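Local structure of aspartate-semialdehyde dehydrogenase (Thermus thermophilus, 2YV3) at residues Ile192-Ala197 / Gly202-Glu207; Ala128-Ala133 / Glu240-Glu245; Val3-Ala8 / Arg14-Val19. The protein probably catalyses the NADPH-dependent reductive dephosphorylation of L-aspartyl-4-phosphate to L-aspartate-semialdehyde, a step on the way to lysine, methionine and threonine. One frame throughout, in Å; residues are numbered along the deposited sequence.

Contact 1: Ile192-Ala197 / Gly202-Glu207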
loop_
_atom_site.group_PDB
_atom_site.type_symbol
_atom_site.label_atom_id
_atom_site.label_comp_id
_atom_site.label_asym_id
_atom_site.label_seq_id
_atom_site.Cartn_x
_atom_site.Cartn_y
_atom_site.Cartn_z
ATOM N N ILE A 192 -7.727 3.375 -3.055
ATOM C CA ILE A 192 -9.052 2.746 -3.080
ATOM C C ILE A 192 -8.901 1.293 -2.684
ATOM O O ILE A 192 -8.416 0.499 -3.472
ATOM C CB ILE A 192 -9.655 2.788 -4.523
ATOM C CG1 ILE A 192 -9.523 4.187 -5.108
ATOM C CG2 ILE A 192 -11.132 2.458 -4.503
ATOM C CD1 ILE A 192 -9.401 4.193 -6.570
ATOM N N PRO A 193 -9.310 0.919 -1.459
ATOM C CA PRO A 193 -9.176 -0.485 -1.055
ATOM C C PRO A 193 -10.243 -1.297 -1.799
ATOM O O PRO A 193 -10.977 -2.092 -1.228
ATOM C CB PRO A 193 -9.410 -0.419 0.446
ATOM C CG PRO A 193 -10.427 0.661 0.548
ATOM C CD PRO A 193 -9.918 1.715 -0.380
ATOM N N HIS A 194 -10.304 -1.081 -3.101
ATOM C CA HIS A 194 -11.287 -1.742 -3.920
ATOM C C HIS A 194 -10.788 -1.902 -5.355
ATOM O O HIS A 194 -10.727 -0.943 -6.109
ATOM C CB HIS A 194 -12.572 -0.907 -3.872
ATOM C CG HIS A 194 -13.724 -1.501 -4.623
ATOM N ND1 HIS A 194 -14.979 -0.931 -4.617
ATOM C CD2 HIS A 194 -13.807 -2.584 -5.432
ATOM C CE1 HIS A 194 -15.783 -1.635 -5.393
ATOM N NE2 HIS A 194 -15.096 -2.643 -5.899
ATOM N N ILE A 195 -10.410 -3.113 -5.741
ATOM C CA ILE A 195 -9.955 -3.295 -7.107
ATOM C C ILE A 195 -11.042 -3.906 -7.970
ATOM O O ILE A 195 -11.449 -3.294 -8.955
ATOM C CB ILE A 195 -8.669 -4.149 -7.189
ATOM C CG1 ILE A 195 -7.468 -3.325 -6.695
ATOM C CG2 ILE A 195 -8.432 -4.609 -8.639
ATOM C CD1 ILE A 195 -7.161 -2.085 -7.531
ATOM N N ASP A 196 -11.545 -5.082 -7.608
ATOM C CA ASP A 196 -12.583 -5.683 -8.451
ATOM C C ASP A 196 -14.009 -5.842 -7.906
ATOM O O ASP A 196 -14.557 -4.929 -7.282
ATOM C CB ASP A 196 -12.105 -7.028 -8.994
ATOM C CG ASP A 196 -12.503 -7.222 -10.425
ATOM O OD1 ASP A 196 -12.281 -6.272 -11.198
ATOM O OD2 ASP A 196 -13.031 -8.296 -10.778
ATOM N N ALA A 197 -14.611 -7.000 -8.169
ATOM C CA ALA A 197 -15.982 -7.285 -7.739
ATOM C C ALA A 197 -16.030 -7.962 -6.372
ATOM O O ALA A 197 -15.293 -8.902 -6.122
ATOM C CB ALA A 197 -16.668 -8.169 -8.783
ATOM N N GLY A 202 -16.332 -11.440 1.266
ATOM C CA GLY A 202 -15.758 -10.149 1.608
ATOM C C GLY A 202 -14.697 -9.603 0.672
ATOM O O GLY A 202 -14.604 -8.390 0.461
ATOM N N TYR A 203 -13.894 -10.508 0.122
ATOM C CA TYR A 203 -12.831 -10.169 -0.817
ATOM C C TYR A 203 -13.394 -9.738 -2.173
ATOM O O TYR A 203 -14.595 -9.842 -2.435
ATOM C CB TYR A 203 -11.907 -11.371 -1.000
ATOM C CG TYR A 203 -11.147 -11.703 0.246
ATOM C CD1 TYR A 203 -9.879 -11.186 0.456
ATOM C CD2 TYR A 203 -11.740 -12.437 1.279
ATOM C CE1 TYR A 203 -9.215 -11.374 1.662
ATOM C CE2 TYR A 203 -11.085 -12.636 2.492
ATOM C CZ TYR A 203 -9.822 -12.095 2.673
ATOM O OH TYR A 203 -9.168 -12.238 3.870
ATOM N N THR A 204 -12.508 -9.226 -3.020
ATOM C CA THR A 204 -12.879 -8.787 -4.360
ATOM C C THR A 204 -12.361 -9.838 -5.333
ATOM O O THR A 204 -11.484 -10.633 -4.980
ATOM C CB THR A 204 -12.251 -7.407 -4.704
ATOM O OG1 THR A 204 -10.840 -7.549 -4.931
ATOM C CG2 THR A 204 -12.494 -6.418 -3.560
ATOM N N ARG A 205 -12.902 -9.853 -6.545
ATOM C CA ARG A 205 -12.468 -10.829 -7.540
ATOM C C ARG A 205 -10.962 -10.738 -7.703
ATOM O O ARG A 205 -10.304 -11.744 -7.890
ATOM C CB ARG A 205 -13.168 -10.585 -8.888
ATOM C CG ARG A 205 -12.536 -11.311 -10.080
ATOM C CD ARG A 205 -13.523 -12.215 -10.836
ATOM N NE ARG A 205 -12.920 -12.758 -12.059
ATOM C CZ ARG A 205 -13.482 -13.673 -12.849
ATOM N NH1 ARG A 205 -14.677 -14.170 -12.560
ATOM N NH2 ARG A 205 -12.838 -14.105 -13.925
ATOM N N GLU A 206 -10.417 -9.532 -7.622
ATOM C CA GLU A 206 -8.974 -9.352 -7.753
ATOM C C GLU A 206 -8.263 -10.108 -6.630
ATOM O O GLU A 206 -7.442 -10.978 -6.880
ATOM C CB GLU A 206 -8.617 -7.869 -7.678
ATOM C CG GLU A 206 -7.211 -7.553 -8.106
ATOM C CD GLU A 206 -7.024 -7.545 -9.614
ATOM O OE1 GLU A 206 -7.942 -7.962 -10.377
ATOM O OE2 GLU A 206 -5.931 -7.118 -10.041
ATOM N N GLU A 207 -8.589 -9.767 -5.390
ATOM C CA GLU A 207 -8.004 -10.427 -4.232
ATOM C C GLU A 207 -8.079 -11.940 -4.389
ATOM O O GLU A 207 -7.063 -12.632 -4.275
ATOM C CB GLU A 207 -8.748 -10.010 -2.954
ATOM C CG GLU A 207 -8.554 -8.556 -2.609
ATOM C CD GLU A 207 -9.438 -8.068 -1.482
ATOM O OE1 GLU A 207 -10.673 -8.057 -1.644
ATOM O OE2 GLU A 207 -8.897 -7.691 -0.427
#
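Glu206 and Ile195 pack side chain against side chain where the loop 192-197 passes the start of helix 205-219. Glu206 CB lies 3.4 Å from Ile195 CG2, with Ile195 CB farther off. Glu206 CG, anti to the backbone N (chi1 -167°), comes to 3.2 Å from Ile195 CG2. A bend at chi2 (78°) keeps Glu206 CD 3.4 Å from Ile195 CG2, and both carboxylate oxygens of Glu206 are 3.8 Å from that methyl. At the tip, OE1 forms a salt bridge with Lys209. Replacing Glu206 with an alanine is likely to leave Lys209 without its carboxylate mate and open a gap beside the Ile195 methyl.

The backbone bond of the contact runs from Arg205 N to Ala197 O (2.6 Å). Alongside it, Asp196 and Arg205 point the same way. OD2 of Asp196 lies by Arg205 CB, but it stays 4.6 Å from Arg205 NE, and this opposite-charge pair does not close.

Thr204 is the N-cap. Its OG1 receives a nearly straight bond from Glu207 N (3.2 Å, 176°), and Thr204 N donates back to Glu207 OE1, which completes a capping box. Glu207 OE1 also binds Arg292 of the second subunit. The chemistry thus divides: the cap and the Ala197 carbonyl satisfy backbone N-H groups at the helix start, while the Glu206 side chain also touches Gln152, a predicted substrate-binding residue, and Cys125, the predicted acyl-thioester cysteine, consistent with a place in the wall of the substrate pocket.

Contact 2: Ala128-Ala133 / Glu240-Glu245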
loop_
_atom_site.group_PDB
_atom_site.type_symbol
_atom_site.label_atom_id
_atom_site.label_comp_id
_atom_site.label_asym_id
_atom_site.label_seq_id
_atom_site.Cartn_x
_atom_site.Cartn_y
_atom_site.Cartn_z
ATOM N N ALA A 128 1.161 -13.026 -11.480
ATOM C CA ALA A 128 2.369 -13.284 -12.244
ATOM C C ALA A 128 3.599 -12.851 -11.452
ATOM O O ALA A 128 4.390 -13.701 -11.002
ATOM C CB ALA A 128 2.316 -12.555 -13.564
ATOM N N ILE A 129 3.762 -11.541 -11.256
ATOM C CA ILE A 129 4.932 -11.067 -10.527
ATOM C C ILE A 129 5.083 -11.727 -9.161
ATOM O O ILE A 129 6.152 -12.238 -8.853
ATOM C CB ILE A 129 4.963 -9.510 -10.377
ATOM C CG1 ILE A 129 4.669 -9.101 -8.931
ATOM C CG2 ILE A 129 4.006 -8.861 -11.380
ATOM C CD1 ILE A 129 5.569 -7.994 -8.432
ATOM N N LEU A 130 4.034 -11.748 -8.346
ATOM C CA LEU A 130 4.135 -12.382 -7.040
ATOM C C LEU A 130 4.685 -13.810 -7.132
ATOM O O LEU A 130 5.336 -14.284 -6.208
ATOM C CB LEU A 130 2.774 -12.416 -6.340
ATOM C CG LEU A 130 2.790 -12.960 -4.901
ATOM C CD1 LEU A 130 3.872 -12.225 -4.101
ATOM C CD2 LEU A 130 1.423 -12.814 -4.250
ATOM N N ALA A 131 4.421 -14.494 -8.238
ATOM C CA ALA A 131 4.908 -15.858 -8.425
ATOM C C ALA A 131 6.379 -15.796 -8.820
ATOM O O ALA A 131 7.219 -16.547 -8.338
ATOM C CB ALA A 131 4.090 -16.561 -9.520
ATOM N N MET A 132 6.679 -14.874 -9.714
ATOM C CA MET A 132 8.036 -14.698 -10.169
ATOM C C MET A 132 8.992 -14.674 -8.983
ATOM O O MET A 132 10.166 -15.020 -9.096
ATOM C CB MET A 132 8.143 -13.396 -10.953
ATOM C CG MET A 132 9.353 -13.344 -11.846
ATOM S SD MET A 132 9.133 -14.276 -13.364
ATOM C CE MET A 132 7.747 -15.447 -12.976
ATOM N N ALA A 133 8.484 -14.253 -7.839
ATOM C CA ALA A 133 9.308 -14.205 -6.661
ATOM C C ALA A 133 8.925 -15.354 -5.740
ATOM O O ALA A 133 9.796 -16.021 -5.171
ATOM C CB ALA A 133 9.132 -12.866 -5.950
ATOM N N GLU A 240 3.554 -4.970 -3.969
ATOM C CA GLU A 240 2.848 -5.858 -3.053
ATOM C C GLU A 240 3.680 -6.366 -1.876
ATOM O O GLU A 240 4.534 -7.231 -2.038
ATOM C CB GLU A 240 2.217 -7.040 -3.818
ATOM C CG GLU A 240 2.990 -7.505 -5.051
ATOM C CD GLU A 240 2.429 -8.791 -5.656
ATOM O OE1 GLU A 240 2.450 -9.844 -4.972
ATOM O OE2 GLU A 240 1.972 -8.744 -6.817
ATOM N N ALA A 241 3.427 -5.813 -0.693
ATOM C CA ALA A 241 4.144 -6.231 0.501
ATOM C C ALA A 241 3.707 -7.653 0.800
ATOM O O ALA A 241 2.543 -7.902 1.115
ATOM C CB ALA A 241 3.805 -5.315 1.675
ATOM N N VAL A 242 4.647 -8.584 0.704
ATOM C CA VAL A 242 4.350 -9.990 0.919
ATOM C C VAL A 242 4.835 -10.538 2.262
ATOM O O VAL A 242 5.747 -9.998 2.877
ATOM C CB VAL A 242 4.940 -10.822 -0.239
ATOM C CG1 VAL A 242 4.580 -12.298 -0.083
ATOM C CG2 VAL A 242 4.425 -10.279 -1.559
ATOM N N SER A 243 4.185 -11.599 2.727
ATOM C CA SER A 243 4.542 -12.242 3.986
ATOM C C SER A 243 4.225 -13.710 3.818
ATOM O O SER A 243 3.292 -14.062 3.103
ATOM C CB SER A 243 3.733 -11.657 5.129
ATOM O OG SER A 243 3.887 -10.252 5.157
ATOM N N VAL A 244 5.000 -14.571 4.465
ATOM C CA VAL A 244 4.784 -16.001 4.332
ATOM C C VAL A 244 5.223 -16.788 5.556
ATOM O O VAL A 244 6.103 -16.371 6.306
ATOM C CB VAL A 244 5.585 -16.590 3.126
ATOM C CG1 VAL A 244 5.029 -17.922 2.756
ATOM C CG2 VAL A 244 5.565 -15.656 1.946
ATOM N N GLU A 245 4.601 -17.942 5.744
ATOM C CA GLU A 245 4.965 -18.831 6.830
ATOM C C GLU A 245 5.473 -20.062 6.074
ATOM O O GLU A 245 4.812 -20.541 5.147
ATOM C CB GLU A 245 3.745 -19.165 7.700
ATOM C CG GLU A 245 4.077 -19.993 8.941
ATOM C CD GLU A 245 2.870 -20.226 9.836
ATOM O OE1 GLU A 245 1.819 -20.691 9.323
ATOM O OE2 GLU A 245 2.978 -19.957 11.055
#
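Glu240 reaches from its strand to helix 125-141, and its carboxylate ends against hydrocarbon. OE1 rests against Leu130, with CB, CG and both methyls of the leucine gathered about it; Leu130 CD1 lies 2.9 Å from Glu240 OE1. The other oxygen, OE2, faces Ile129, whose CG1 is 3.4 Å away. Ile129 and Glu240 approach from opposite directions, whereas Leu130 lies across the glutamate. With CG anti to the backbone N (chi1 -175°), Leu130 extends toward the strand, and its CD1 meets CG2 of Val242 in a purely apolar touch. At this resolution the exact closeness of these contacts carries little weight.

The next shell holds these groups in place. Leu130 also leans on Val148 of strand 143-151, and Ile129 on Val307 and Val288. Backbone bonds fix the strand itself: Glu240 pairs with Val307 and Val242 with Phe305, both on strand 302-310, while Ser243 pairs with Ile147 on strand 143-151.

The axes of 128-133 and 240-245 come within 10.7 Å, inclined by 43°; Ile129 and Leu130 carry the contact on one side, Glu240 and Val242 on the other. Helix 125-141 begins at the predicted catalytic Cys125, and strand 237-246 carries the predicted proton acceptor His238. Between strands 143-151 and 302-310, strand 237-246 turns Glu240 and Val242 to the helix, while Ala241 and Ser243 pack on the second subunit.

Contact 3: Val3-Ala8 / Arg14-Val19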
loop_
_atom_site.group_PDB
_atom_site.type_symbol
_atom_site.label_atom_id
_atom_site.label_comp_id
_atom_site.label_asym_id
_atom_site.label_seq_id
_atom_site.Cartn_x
_atom_site.Cartn_y
_atom_site.Cartn_z
ATOM N N VAL A 3 1.052 -15.023 -36.793
ATOM C CA VAL A 3 0.602 -14.681 -35.463
ATOM C C VAL A 3 -0.396 -13.545 -35.510
ATOM O O VAL A 3 -0.209 -12.579 -36.240
ATOM C CB VAL A 3 1.789 -14.260 -34.604
ATOM C CG1 VAL A 3 2.828 -15.365 -34.598
ATOM C CG2 VAL A 3 2.402 -12.984 -35.158
ATOM N N ALA A 4 -1.457 -13.668 -34.720
ATOM C CA ALA A 4 -2.492 -12.644 -34.659
ATOM C C ALA A 4 -2.464 -11.942 -33.315
ATOM O O ALA A 4 -2.094 -12.527 -32.294
ATOM C CB ALA A 4 -3.849 -13.264 -34.865
ATOM N N VAL A 5 -2.864 -10.682 -33.306
ATOM C CA VAL A 5 -2.900 -9.958 -32.062
ATOM C C VAL A 5 -4.283 -9.388 -31.836
ATOM O O VAL A 5 -4.564 -8.233 -32.158
ATOM C CB VAL A 5 -1.892 -8.832 -32.039
ATOM C CG1 VAL A 5 -1.765 -8.306 -30.592
ATOM C CG2 VAL A 5 -0.547 -9.330 -32.602
ATOM N N VAL A 6 -5.148 -10.226 -31.281
ATOM C CA VAL A 6 -6.512 -9.838 -30.996
ATOM C C VAL A 6 -6.423 -8.799 -29.883
ATOM O O VAL A 6 -5.817 -9.060 -28.845
ATOM C CB VAL A 6 -7.337 -11.074 -30.531
ATOM C CG1 VAL A 6 -8.805 -10.723 -30.416
ATOM C CG2 VAL A 6 -7.152 -12.218 -31.512
ATOM N N GLY A 7 -6.994 -7.616 -30.123
ATOM C CA GLY A 7 -6.973 -6.555 -29.129
ATOM C C GLY A 7 -6.015 -5.399 -29.391
ATOM O O GLY A 7 -6.063 -4.387 -28.699
ATOM N N ALA A 8 -5.146 -5.546 -30.386
ATOM C CA ALA A 8 -4.159 -4.520 -30.747
ATOM C C ALA A 8 -4.087 -3.243 -29.910
ATOM O O ALA A 8 -3.278 -3.126 -28.999
ATOM C CB ALA A 8 -4.325 -4.139 -32.218
ATOM N N ARG A 14 -0.846 -3.166 -27.136
ATOM C CA ARG A 14 0.185 -2.241 -27.585
ATOM C C ARG A 14 1.555 -2.650 -27.056
ATOM O O ARG A 14 2.543 -2.542 -27.773
ATOM C CB ARG A 14 -0.141 -0.812 -27.164
ATOM C CG ARG A 14 -0.744 0.002 -28.281
ATOM C CD ARG A 14 -0.919 1.443 -27.868
ATOM N NE ARG A 14 -1.156 2.287 -29.034
ATOM C CZ ARG A 14 -2.196 2.168 -29.853
ATOM N NH1 ARG A 14 -3.113 1.233 -29.631
ATOM N NH2 ARG A 14 -2.318 2.982 -30.899
ATOM N N GLU A 15 1.634 -3.106 -25.809
ATOM C CA GLU A 15 2.927 -3.541 -25.305
ATOM C C GLU A 15 3.242 -4.863 -26.000
ATOM O O GLU A 15 4.391 -5.156 -26.310
ATOM C CB GLU A 15 2.924 -3.715 -23.773
ATOM C CG GLU A 15 2.646 -2.432 -22.965
ATOM C CD GLU A 15 3.433 -1.188 -23.435
ATOM O OE1 GLU A 15 3.540 -0.209 -22.656
ATOM O OE2 GLU A 15 3.933 -1.178 -24.578
ATOM N N ILE A 16 2.211 -5.651 -26.268
ATOM C CA ILE A 16 2.410 -6.919 -26.949
ATOM C C ILE A 16 3.184 -6.757 -28.261
ATOM O O ILE A 16 3.859 -7.686 -28.688
ATOM C CB ILE A 16 1.068 -7.626 -27.237
ATOM C CG1 ILE A 16 0.362 -7.949 -25.921
ATOM C CG2 ILE A 16 1.308 -8.906 -27.997
ATOM C CD1 ILE A 16 -0.965 -8.644 -26.075
ATOM N N LEU A 17 3.104 -5.595 -28.906
ATOM C CA LEU A 17 3.849 -5.417 -30.152
ATOM C C LEU A 17 5.321 -5.209 -29.853
ATOM O O LEU A 17 6.178 -5.866 -30.447
ATOM C CB LEU A 17 3.301 -4.241 -30.991
ATOM C CG LEU A 17 3.864 -2.802 -31.155
ATOM C CD1 LEU A 17 3.777 -2.028 -29.852
ATOM C CD2 LEU A 17 5.294 -2.819 -31.680
ATOM N N LYS A 18 5.625 -4.326 -28.911
ATOM C CA LYS A 18 7.017 -4.064 -28.601
ATOM C C LYS A 18 7.830 -5.192 -27.960
ATOM O O LYS A 18 8.956 -5.429 -28.390
ATOM C CB LYS A 18 7.164 -2.770 -27.798
ATOM C CG LYS A 18 6.394 -2.698 -26.528
ATOM C CD LYS A 18 6.591 -1.324 -25.906
ATOM C CE LYS A 18 6.051 -0.193 -26.775
ATOM N NZ LYS A 18 4.562 -0.134 -26.768
ATOM N N VAL A 19 7.311 -5.891 -26.958
ATOM C CA VAL A 19 8.126 -6.973 -26.411
ATOM C C VAL A 19 8.274 -7.981 -27.552
ATOM O O VAL A 19 9.357 -8.530 -27.776
ATOM C CB VAL A 19 7.490 -7.695 -25.163
ATOM C CG1 VAL A 19 6.766 -6.691 -24.293
ATOM C CG2 VAL A 19 6.581 -8.836 -25.597
#
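Val5 and Ile16 meet methyl to methyl, their side chains running alongside each other, offset and in opposing senses, the valine reaching out from strand 3-6 and the isoleucine from helix 11-22. The touching atoms are Val5 CG1 and Ile16 CG2, 4.1 Å apart, an ordinary van der Waals distance. Each is the branch that stands anti to its own backbone N: chi1 of Val5 is -168°, while in Ile16 a chi1 of -62° puts CG1 beside the N and leaves CG2 to face the valine. Both residues are buried. Ile16 also packs against Ser68 and Val12, and Val5 against Leu32 of the next strand, which makes this one touch part of the wider packing between helix and sheet.

Nearer the turn, Ala8 and Arg14 approach through polar backbone atoms. Ala8 O is 3.1 Å from Arg14 N, but the angle is too poor for a hydrogen bond. Arg14 CG passes 4.1 Å from Ala8 O.

A type II turn from Val5 to Ala8 takes the chain out of the strand. Ala8 N bonds back to Val5 O at 3.3 Å, and Gly7 adopts backbone angles that would press a side chain against the preceding carbonyl. On the helix, Glu15 points away from the strand and forms a salt bridge with Arg236.

Strand, type II turn and helix form the first part of the beta-alpha-beta unit that continues into strand 31-34. This is the Rossmann dinucleotide-binding motif; the end of its glycine-rich turn and the first turn of helix 11-22, Thr9 to Val12, are predicted to bind NADP.

Contacts 1 and 2 belong together around the predicted catalytic centre, with centres 18 Å apart and nearest atoms about 8 Å apart. Along the chain, contact 1 is nested inside the loop that contact 2 closes, and both reach the second subunit. In contact 1, Glu206 and Ile195 come within about 3 Å, side chain to side chain, of Gln152 and Arg231 respectively, both predicted substrate-binding residues. In contact 2, the Ile129 side chain is about 6 Å from that of Cys125 and the Glu240 side chain about 5 Å from that of His238, the predicted catalytic residues. Contact 3 sits across the chain's centre, 28 and 27 Å from contacts 1 and 2 between centres, bordering the predicted NADP-binding segment.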